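Local coordinates for protein UL16 (Human herpesvirus 5 strain ad169, PDB 2WY3) that helps human cytomegalovirus evade natural killer cells by retaining ligands of the activating receptor KLRK1 (NKG2D) inside the infected cell and blocking their engagement, at residues A20-G25 against T122-R127; G25-L30 against R127-L132; I35-Y40 against K97-R102. All coordinates share one frame; numbering follows the deposited sequence. Where two conformers were deposited one is given.

The three contacts lie in one V-type immunoglobulin-like domain, the predicted extracellular part of the protein. Contacts 1 and 2 share strand 121-131, Gly-25 and Arg-127, their centres about 12 Å apart. Loop 20-25 packs on that strand, and strand 27-31 then pairs with it in parallel at one edge of the mixed sheet. Contact 3, whose segments fall between theirs in the chain, joins strands 34-41 and 95-102 in the facing sheet, its centre about 12 Å from contact 2 and 15 Å from contact 1. The disulfide Cys-38 to Cys-114 ties the sheets together. Another protein hydrogen-bonds to contact 3 and packs on Trp-28 and Leu-30 of contact 2, but leaves contact 1 untouched.

Contact 1 of 3, residues A20-G25 against T122-R127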
loop_
_atom_site.group_PDB
_atom_site.type_symbol
_atom_site.label_atom_id
_atom_site.label_comp_id
_atom_site.label_asym_id
_atom_site.label_seq_id
_atom_site.Cartn_x
_atom_site.Cartn_y
_atom_site.Cartn_z
ATOM N N ALA B 20 11.048 13.214 -20.375
ATOM C CA ALA B 20 10.118 14.337 -20.268
ATOM C C ALA B 20 9.023 14.304 -21.339
ATOM O O ALA B 20 7.864 14.606 -21.052
ATOM C CB ALA B 20 10.863 15.671 -20.303
ATOM N N SER B 21 9.398 13.934 -22.562
ATOM C CA SER B 21 8.475 13.947 -23.699
ATOM C C SER B 21 7.578 12.708 -23.844
ATOM O O SER B 21 6.662 12.692 -24.670
ATOM C CB SER B 21 9.243 14.197 -25.008
ATOM O OG SER B 21 10.105 13.105 -25.305
ATOM N N ILE B 22 7.829 11.677 -23.050
ATOM C CA ILE B 22 7.003 10.475 -23.115
ATOM C C ILE B 22 5.647 10.732 -22.456
ATOM O O ILE B 22 5.585 11.330 -21.386
ATOM C CB ILE B 22 7.715 9.289 -22.414
ATOM C CG1 ILE B 22 8.955 8.889 -23.222
ATOM C CG2 ILE B 22 6.758 8.095 -22.240
ATOM C CD1 ILE B 22 9.823 7.837 -22.542
ATOM N N HIS B 23 4.566 10.314 -23.115
ATOM C CA HIS B 23 3.218 10.446 -22.553
ATOM C C HIS B 23 2.978 9.351 -21.522
ATOM O O HIS B 23 2.964 8.170 -21.877
ATOM C CB HIS B 23 2.175 10.306 -23.669
ATOM C CG HIS B 23 0.776 10.602 -23.225
ATOM N ND1 HIS B 23 -0.119 9.612 -22.877
ATOM C CD2 HIS B 23 0.114 11.776 -23.083
ATOM C CE1 HIS B 23 -1.267 10.166 -22.520
ATOM N NE2 HIS B 23 -1.152 11.476 -22.634
ATOM N N PRO B 24 2.764 9.730 -20.255
ATOM C CA PRO B 24 2.566 8.725 -19.199
ATOM C C PRO B 24 1.164 8.134 -19.230
ATOM O O PRO B 24 0.223 8.792 -19.680
ATOM C CB PRO B 24 2.736 9.529 -17.896
ATOM C CG PRO B 24 3.401 10.811 -18.309
ATOM C CD PRO B 24 2.874 11.089 -19.696
ATOM N N GLY B 25 1.026 6.912 -18.733
ATOM C CA GLY B 25 -0.277 6.278 -18.666
ATOM C C GLY B 25 -1.230 7.015 -17.731
ATOM O O GLY B 25 -2.440 7.047 -17.947
ATOM N N THR B 122 10.815 2.651 -24.198
ATOM C CA THR B 122 10.528 3.053 -22.824
ATOM C C THR B 122 9.114 3.620 -22.686
ATOM O O THR B 122 8.720 4.534 -23.421
ATOM C CB THR B 122 11.564 4.080 -22.328
ATOM O OG1 THR B 122 12.874 3.502 -22.409
ATOM C CG2 THR B 122 11.284 4.465 -20.893
ATOM N N LYS B 123 8.351 3.062 -21.748
ATOM C CA LYS B 123 7.020 3.582 -21.419
ATOM C C LYS B 123 7.043 4.139 -20.013
ATOM O O LYS B 123 7.842 3.706 -19.181
ATOM C CB LYS B 123 5.981 2.461 -21.458
ATOM C CG LYS B 123 6.063 1.592 -22.696
ATOM C CD LYS B 123 5.707 2.378 -23.938
ATOM C CE LYS B 123 4.204 2.505 -24.102
ATOM N NZ LYS B 123 3.847 3.077 -25.435
ATOM N N ILE B 124 6.163 5.099 -19.739
ATOM C CA ILE B 124 5.987 5.561 -18.380
ATOM C C ILE B 124 4.585 5.197 -17.956
ATOM O O ILE B 124 3.609 5.720 -18.503
ATOM C CB ILE B 124 6.192 7.080 -18.245
ATOM C CG1 ILE B 124 7.644 7.441 -18.583
ATOM C CG2 ILE B 124 5.850 7.513 -16.821
ATOM C CD1 ILE B 124 7.909 8.961 -18.689
ATOM N N ILE B 125 4.461 4.256 -17.029
ATOM C CA ILE B 125 3.103 3.805 -16.691
ATOM C C ILE B 125 2.413 4.781 -15.748
ATOM O O ILE B 125 1.184 4.915 -15.754
ATOM C CB ILE B 125 3.073 2.369 -16.142
ATOM C CG1 ILE B 125 3.801 2.270 -14.805
ATOM C CG2 ILE B 125 3.684 1.404 -17.149
ATOM C CD1 ILE B 125 3.632 0.897 -14.157
ATOM N N GLU B 126 3.207 5.481 -14.953
ATOM C CA GLU B 126 2.663 6.495 -14.046
ATOM C C GLU B 126 3.705 7.544 -13.745
ATOM O O GLU B 126 4.877 7.228 -13.553
ATOM C CB GLU B 126 2.194 5.849 -12.735
ATOM C CG GLU B 126 1.567 6.838 -11.765
ATOM C CD GLU B 126 0.921 6.173 -10.546
ATOM O OE1 GLU B 126 0.628 4.950 -10.574
ATOM O OE2 GLU B 126 0.707 6.892 -9.550
ATOM N N ARG B 127 3.272 8.796 -13.706
ATOM C CA ARG B 127 4.161 9.909 -13.401
ATOM C C ARG B 127 3.585 10.666 -12.220
ATOM O O ARG B 127 2.398 11.005 -12.207
ATOM C CB ARG B 127 4.283 10.840 -14.612
ATOM C CG ARG B 127 4.894 12.223 -14.288
ATOM C CD ARG B 127 5.092 13.001 -15.583
ATOM N NE ARG B 127 6.166 12.428 -16.394
ATOM C CZ ARG B 127 6.389 12.727 -17.669
ATOM N NH1 ARG B 127 5.589 13.575 -18.314
ATOM N NH2 ARG B 127 7.406 12.164 -18.305
HETATM O O HOH W 1 5.256 14.180 -21.132
HETATM O O HOH W 2 4.218 5.822 -21.737
#
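The carbonyl oxygen of Ile-124 receives the N-H of Gly-25, with N and O 2.9 Å apart and the donor in the carbonyl plane. Pro-24 adds a CA-H contact to the same oxygen, its CA lying at 3.3 Å. Having no side chain, Gly-25 can slide under the corner of the strand, its CA 3.5 Å from Ile-125 O. Before it, two isoleucines mesh as branched hydrocarbon: Ile-22 CB lies 3.7 Å from Ile-124 CD1, while Ile-22 CD1 runs on to meet Thr-122. Pro-24, rigid and apolar, lays CG over one face of the Arg-127 guanidinium, 3.5 Å from NH1. Arg-127 gets there because its chain leaves the backbone extended and then bends about the CG-CD bond (chi3 -70°). The main polar partner of this buried arginine is Asp-113 of strand 110-118, which forms a salt bridge with NE. A water at the guanidinium edge, in its plane, accepts from NH1 and donates to Ala-20 O (2.6 Å) and Ile-22 O, so that loop and strand are joined through one oxygen. A second water links His-23 O to Ile-124 N. The contact thus lashes the loop between strands 10-13 and 27-31 onto strand 121-131, just where that strand turns a corner at Ile-125, whose side chain packs on Tyr-40 of strand 34-41 in the facing sheet.

Contact 2 of 3, residues G25-L30 against R127-L132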
loop_
_atom_site.group_PDB
_atom_site.type_symbol
_atom_site.label_atom_id
_atom_site.label_comp_id
_atom_site.label_asym_id
_atom_site.label_seq_id
_atom_site.Cartn_x
_atom_site.Cartn_y
_atom_site.Cartn_z
ATOM N N GLY B 25 1.026 6.912 -18.733
ATOM C CA GLY B 25 -0.277 6.278 -18.666
ATOM C C GLY B 25 -1.230 7.015 -17.731
ATOM O O GLY B 25 -2.440 7.047 -17.947
ATOM N N GLU B 26 -0.677 7.621 -16.688
ATOM C CA GLU B 26 -1.456 8.355 -15.693
ATOM C C GLU B 26 -0.474 9.371 -15.108
ATOM O O GLU B 26 0.705 9.070 -14.970
ATOM C CB GLU B 26 -1.927 7.417 -14.585
ATOM C CG GLU B 26 -2.619 8.118 -13.438
ATOM C CD GLU B 26 -3.247 7.155 -12.446
ATOM O OE1 GLU B 26 -3.167 5.922 -12.657
ATOM O OE2 GLU B 26 -3.829 7.640 -11.454
ATOM N N THR B 27 -0.963 10.550 -14.727
ATOM C CA THR B 27 -0.072 11.605 -14.234
ATOM C C THR B 27 -0.795 12.534 -13.253
ATOM O O THR B 27 -1.924 12.964 -13.512
ATOM C CB THR B 27 0.530 12.395 -15.416
ATOM O OG1 THR B 27 1.442 13.391 -14.939
ATOM C CG2 THR B 27 -0.575 13.045 -16.241
ATOM N N TRP B 28 -0.157 12.819 -12.119
ATOM C CA TRP B 28 -0.776 13.613 -11.064
ATOM C C TRP B 28 0.277 14.260 -10.193
ATOM O O TRP B 28 1.474 14.019 -10.388
ATOM C CB TRP B 28 -1.731 12.758 -10.233
ATOM C CG TRP B 28 -1.085 11.592 -9.571
ATOM C CD1 TRP B 28 -0.363 10.594 -10.171
ATOM C CD2 TRP B 28 -1.113 11.287 -8.180
ATOM N NE1 TRP B 28 0.062 9.686 -9.227
ATOM C CE2 TRP B 28 -0.390 10.088 -7.997
ATOM C CE3 TRP B 28 -1.691 11.902 -7.068
ATOM C CZ2 TRP B 28 -0.216 9.507 -6.746
ATOM C CZ3 TRP B 28 -1.521 11.318 -5.827
ATOM C CH2 TRP B 28 -0.790 10.134 -5.676
ATOM N N THR B 29 -0.170 15.116 -9.271
ATOM C CA THR B 29 0.726 15.945 -8.459
ATOM C C THR B 29 0.307 15.813 -6.997
ATOM O O THR B 29 -0.897 15.800 -6.692
ATOM C CB THR B 29 0.642 17.453 -8.867
ATOM O OG1 THR B 29 1.029 17.615 -10.233
ATOM C CG2 THR B 29 1.544 18.326 -7.983
ATOM N N LEU B 30 1.289 15.672 -6.106
ATOM C CA LEU B 30 1.040 15.715 -4.662
ATOM C C LEU B 30 1.776 16.903 -4.067
ATOM O O LEU B 30 2.912 17.160 -4.434
ATOM C CB LEU B 30 1.582 14.455 -3.984
ATOM C CG LEU B 30 0.689 13.233 -4.137
ATOM C CD1 LEU B 30 1.411 11.989 -3.632
ATOM C CD2 LEU B 30 -0.611 13.468 -3.360
ATOM N N ARG B 127 3.272 8.796 -13.706
ATOM C CA ARG B 127 4.161 9.909 -13.401
ATOM C C ARG B 127 3.585 10.666 -12.220
ATOM O O ARG B 127 2.398 11.005 -12.207
ATOM C CB ARG B 127 4.283 10.840 -14.612
ATOM C CG ARG B 127 4.894 12.223 -14.288
ATOM C CD ARG B 127 5.092 13.001 -15.583
ATOM N NE ARG B 127 6.166 12.428 -16.394
ATOM C CZ ARG B 127 6.389 12.727 -17.669
ATOM N NH1 ARG B 127 5.589 13.575 -18.314
ATOM N NH2 ARG B 127 7.406 12.164 -18.305
ATOM N N LEU B 128 4.418 10.910 -11.210
ATOM C CA LEU B 128 3.980 11.668 -10.047
ATOM C C LEU B 128 4.872 12.889 -9.892
ATOM O O LEU B 128 6.095 12.760 -9.832
ATOM C CB LEU B 128 4.073 10.809 -8.781
ATOM C CG LEU B 128 3.941 11.604 -7.483
ATOM C CD1 LEU B 128 2.490 12.112 -7.335
ATOM C CD2 LEU B 128 4.382 10.755 -6.279
ATOM N N TYR B 129 4.258 14.069 -9.855
ATOM C CA TYR B 129 4.984 15.278 -9.489
ATOM C C TYR B 129 4.841 15.503 -7.988
ATOM O O TYR B 129 3.745 15.382 -7.441
ATOM C CB TYR B 129 4.414 16.481 -10.232
ATOM C CG TYR B 129 4.794 16.541 -11.697
ATOM C CD1 TYR B 129 6.032 17.039 -12.091
ATOM C CD2 TYR B 129 3.899 16.132 -12.682
ATOM C CE1 TYR B 129 6.371 17.124 -13.436
ATOM C CE2 TYR B 129 4.236 16.209 -14.045
ATOM C CZ TYR B 129 5.475 16.704 -14.399
ATOM O OH TYR B 129 5.836 16.783 -15.725
ATOM N N VAL B 130 5.953 15.844 -7.339
ATOM C CA VAL B 130 5.990 16.096 -5.895
ATOM C C VAL B 130 6.419 17.536 -5.649
ATOM O O VAL B 130 7.424 17.991 -6.202
ATOM C CB VAL B 130 6.976 15.147 -5.210
ATOM C CG1 VAL B 130 7.201 15.550 -3.751
ATOM C CG2 VAL B 130 6.478 13.689 -5.339
ATOM N N ARG B 131 5.643 18.248 -4.836
ATOM C CA ARG B 131 5.907 19.652 -4.532
ATOM C C ARG B 131 5.882 19.834 -3.026
ATOM O O ARG B 131 5.309 19.023 -2.327
ATOM C CB ARG B 131 4.835 20.525 -5.177
ATOM C CG ARG B 131 4.838 20.431 -6.697
ATOM C CD ARG B 131 6.116 21.093 -7.232
ATOM N NE ARG B 131 6.116 21.168 -8.697
ATOM C CZ ARG B 131 6.743 20.313 -9.499
ATOM N NH1 ARG B 131 7.435 19.283 -8.996
ATOM N NH2 ARG B 131 6.667 20.478 -10.816
ATOM N N LEU B 132 6.514 20.893 -2.528
ATOM C CA LEU B 132 6.441 21.189 -1.107
ATOM C C LEU B 132 5.009 21.564 -0.753
ATOM O O LEU B 132 4.222 21.929 -1.628
ATOM C CB LEU B 132 7.387 22.339 -0.756
ATOM C CG LEU B 132 8.875 22.133 -1.052
ATOM C CD1 LEU B 132 9.664 23.376 -0.649
ATOM C CD2 LEU B 132 9.401 20.912 -0.318
#
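Trp-28 and Leu-128 meet through complementary torsions: the indole stands between its own backbone N and carbonyl carbon (chi1 59°), whereas Leu-128 sends CG off opposite its N (chi1 167°), and the turn about its CB-CG bond then lays CD1 on the ring. Strands 27-30 and 127-131 run parallel, 19° apart in direction, in the parallel pairing of strands A' and G that marks V-type immunoglobulin domains. Five N-H to O=C bonds alternate along them, from Arg-127 N to Glu-26 O at one end to Arg-131 N to Leu-30 O at the other; the one from Tyr-129 N to Trp-28 O is nearly straight. On the inward face, Leu-128 CD1 makes a CH-pi contact 3.7 Å from the centroid of the six-membered ring of Trp-28, and also meets Leu-30 CG at 3.8 Å, so a single methyl touches both the indole face and the Leu-30 side chain. Trp-28 NE1 is hydrogen-bonded to Glu-126, which helps to fix the indole's rotation, and a polar side chain of another protein packs on Trp-28. The other face suits smaller, beta-branched residues bordering long ones: Thr-27 stands beside Arg-127, its CA 3.3 Å from Arg-127 O in a CA-H contact. Two residues further on, Thr-29 OG1 rests 3.6 Å from Tyr-129 CB.

Contact 3 of 3, residues I35-Y40 against K97-R102; sequences ISICYY and KLYTSR
Segments 35-40 and 97-102 run antiparallel, 168° apart in direction, with their axes 4.6 Å from each other. They are neighbours in the three-strand sheet of the V-type immunoglobulin sandwich. Ser-36 with Thr-100 and Cys-38 with Leu-98 are hydrogen-bonded pairs; in the first, Ser-36 N to Thr-100 O and Thr-100 N to Ser-36 O are both 2.8 Å and almost straight. Between them, in the non-hydrogen-bonded pair, Ile-37 reaches Tyr-99. Its CG2, set opposite the backbone N, comes over one face of the phenol ring, offset toward the rim, in a CH-pi contact 3.9 Å from the centroid, while CG1 approaches CD1 of the same ring. Lys-97 stretches its aliphatic chain beside this pair, bringing CD near Ile-37 CG2 and CE near the Tyr-39 ring. This outward face meets another protein: the hydroxyls of Tyr-39 and Tyr-99 each bond an acidic side chain of that chain, a use to which tyrosine's long reach and polar tip are suited. The opposite face turns into the sandwich. There Leu-98 sets CG 3.7 Å from Tyr-40 CE2, and the Tyr-40 hydroxyl bonds Leu-115 O. Cys-38 forms the disulfide with Cys-114 that spans the two sheets, as in immunoglobulin domains generally. The hydroxyls of Ser-36 and Thr-100, the next hydrogen-bonded pair, hold a water between them, 2.7 Å from Ser-36 OG and 2.7 Å from Thr-100 OG1, that donates to Leu-98 O; Thr-100 OG1 is bonded also to Trp-65 NE1.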
loop_
_atom_site.group_PDB
_atom_site.type_symbol
_atom_site.label_atom_id
_atom_site.label_comp_id
_atom_site.label_asym_id
_atom_site.label_seq_id
_atom_site.Cartn_x
_atom_site.Cartn_y
_atom_site.Cartn_z
ATOM N N ILE B 35 4.504 9.805 -2.073
ATOM C CA ILE B 35 4.189 8.383 -2.077
ATOM C C ILE B 35 3.736 8.007 -3.485
ATOM O O ILE B 35 2.672 8.427 -3.942
ATOM C CB ILE B 35 3.058 8.054 -1.088
ATOM C CG1 ILE B 35 3.505 8.376 0.342
ATOM C CG2 ILE B 35 2.647 6.575 -1.214
ATOM C CD1 ILE B 35 2.417 8.127 1.390
ATOM N N SER B 36 4.576 7.231 -4.159
ATOM C CA SER B 36 4.280 6.697 -5.473
ATOM C C SER B 36 4.130 5.192 -5.350
ATOM O O SER B 36 4.983 4.524 -4.756
ATOM C CB SER B 36 5.431 7.062 -6.422
ATOM O OG SER B 36 5.604 6.114 -7.457
ATOM N N ILE B 37 3.024 4.667 -5.866
ATOM C CA ILE B 37 2.762 3.232 -5.835
ATOM C C ILE B 37 2.369 2.795 -7.246
ATOM O O ILE B 37 1.232 2.996 -7.670
ATOM C CB ILE B 37 1.626 2.885 -4.856
ATOM C CG1 ILE B 37 1.931 3.485 -3.474
ATOM C CG2 ILE B 37 1.446 1.364 -4.788
ATOM C CD1 ILE B 37 0.762 3.447 -2.470
ATOM N N CYS B 38 3.306 2.206 -7.975
ATOM C CA CYS B 38 3.058 1.872 -9.370
ATOM C C CYS B 38 2.702 0.408 -9.590
ATOM O O CYS B 38 3.277 -0.476 -8.970
ATOM C CB CYS B 38 4.259 2.281 -10.187
ATOM S SG CYS B 38 4.400 4.095 -10.153
ATOM N N TYR B 39 1.749 0.193 -10.485
ATOM C CA TYR B 39 1.048 -1.067 -10.635
ATOM C C TYR B 39 1.477 -1.778 -11.911
ATOM O O TYR B 39 1.234 -1.277 -13.016
ATOM C CB TYR B 39 -0.432 -0.686 -10.706
ATOM C CG TYR B 39 -1.467 -1.765 -10.604
ATOM C CD1 TYR B 39 -2.227 -1.905 -9.444
ATOM C CD2 TYR B 39 -1.751 -2.591 -11.674
ATOM C CE1 TYR B 39 -3.218 -2.862 -9.346
ATOM C CE2 TYR B 39 -2.748 -3.560 -11.586
ATOM C CZ TYR B 39 -3.475 -3.686 -10.416
ATOM O OH TYR B 39 -4.468 -4.637 -10.326
ATOM N N TYR B 40 2.119 -2.934 -11.763
ATOM C CA TYR B 40 2.653 -3.685 -12.905
ATOM C C TYR B 40 2.014 -5.063 -12.989
ATOM O O TYR B 40 2.199 -5.887 -12.097
ATOM C CB TYR B 40 4.159 -3.918 -12.728
ATOM C CG TYR B 40 5.049 -2.701 -12.868
ATOM C CD1 TYR B 40 5.765 -2.469 -14.042
ATOM C CD2 TYR B 40 5.203 -1.808 -11.813
ATOM C CE1 TYR B 40 6.608 -1.370 -14.158
ATOM C CE2 TYR B 40 6.022 -0.706 -11.922
ATOM C CZ TYR B 40 6.718 -0.482 -13.094
ATOM O OH TYR B 40 7.541 0.612 -13.185
ATOM N N LYS B 97 3.747 -4.315 -7.258
ATOM C CA LYS B 97 3.712 -2.871 -7.051
ATOM C C LYS B 97 5.095 -2.385 -6.660
ATOM O O LYS B 97 5.777 -3.026 -5.853
ATOM C CB LYS B 97 2.727 -2.520 -5.942
ATOM C CG LYS B 97 1.269 -2.626 -6.360
ATOM C CD LYS B 97 0.360 -2.484 -5.149
ATOM C CE LYS B 97 -1.100 -2.397 -5.560
ATOM N NZ LYS B 97 -1.982 -2.491 -4.367
ATOM N N LEU B 98 5.513 -1.261 -7.233
ATOM C CA LEU B 98 6.738 -0.609 -6.792
ATOM C C LEU B 98 6.355 0.567 -5.896
ATOM O O LEU B 98 5.600 1.452 -6.310
ATOM C CB LEU B 98 7.547 -0.102 -7.992
ATOM C CG LEU B 98 8.131 -1.137 -8.956
ATOM C CD1 LEU B 98 9.164 -0.484 -9.865
ATOM C CD2 LEU B 98 8.757 -2.299 -8.190
ATOM N N TYR B 99 6.884 0.581 -4.676
ATOM C CA TYR B 99 6.590 1.639 -3.714
ATOM C C TYR B 99 7.772 2.563 -3.563
ATOM O O TYR B 99 8.881 2.110 -3.287
ATOM C CB TYR B 99 6.305 1.041 -2.329
ATOM C CG TYR B 99 4.967 0.378 -2.201
ATOM C CD1 TYR B 99 3.923 1.010 -1.531
ATOM C CD2 TYR B 99 4.738 -0.882 -2.746
ATOM C CE1 TYR B 99 2.689 0.406 -1.400
ATOM C CE2 TYR B 99 3.497 -1.493 -2.624
ATOM C CZ TYR B 99 2.479 -0.837 -1.947
ATOM O OH TYR B 99 1.242 -1.423 -1.823
ATOM N N THR B 100 7.535 3.858 -3.740
ATOM C CA THR B 100 8.540 4.869 -3.451
ATOM C C THR B 100 7.928 5.890 -2.500
ATOM O O THR B 100 7.072 6.680 -2.900
ATOM C CB THR B 100 9.004 5.593 -4.736
ATOM O OG1 THR B 100 9.412 4.619 -5.718
ATOM C CG2 THR B 100 10.171 6.540 -4.422
ATOM N N SER B 101 8.353 5.857 -1.244
ATOM C CA SER B 101 7.889 6.818 -0.246
ATOM C C SER B 101 9.106 7.517 0.336
ATOM O O SER B 101 10.059 6.866 0.749
ATOM C CB SER B 101 7.097 6.099 0.858
ATOM O OG SER B 101 6.717 6.994 1.891
ATOM N N ARG B 102 9.077 8.843 0.363
ATOM C CA ARG B 102 10.217 9.612 0.832
ATOM C C ARG B 102 9.738 10.813 1.611
ATOM O O ARG B 102 8.621 11.290 1.399
ATOM C CB ARG B 102 11.036 10.123 -0.363
ATOM C CG ARG B 102 11.220 9.117 -1.481
ATOM C CD ARG B 102 12.096 9.705 -2.587
ATOM N NE ARG B 102 13.518 9.516 -2.318
ATOM C CZ ARG B 102 14.502 10.068 -3.024
ATOM N NH1 ARG B 102 14.233 10.890 -4.035
ATOM N NH2 ARG B 102 15.765 9.811 -2.705
HETATM O O HOH W 3 7.104 3.932 -7.028
#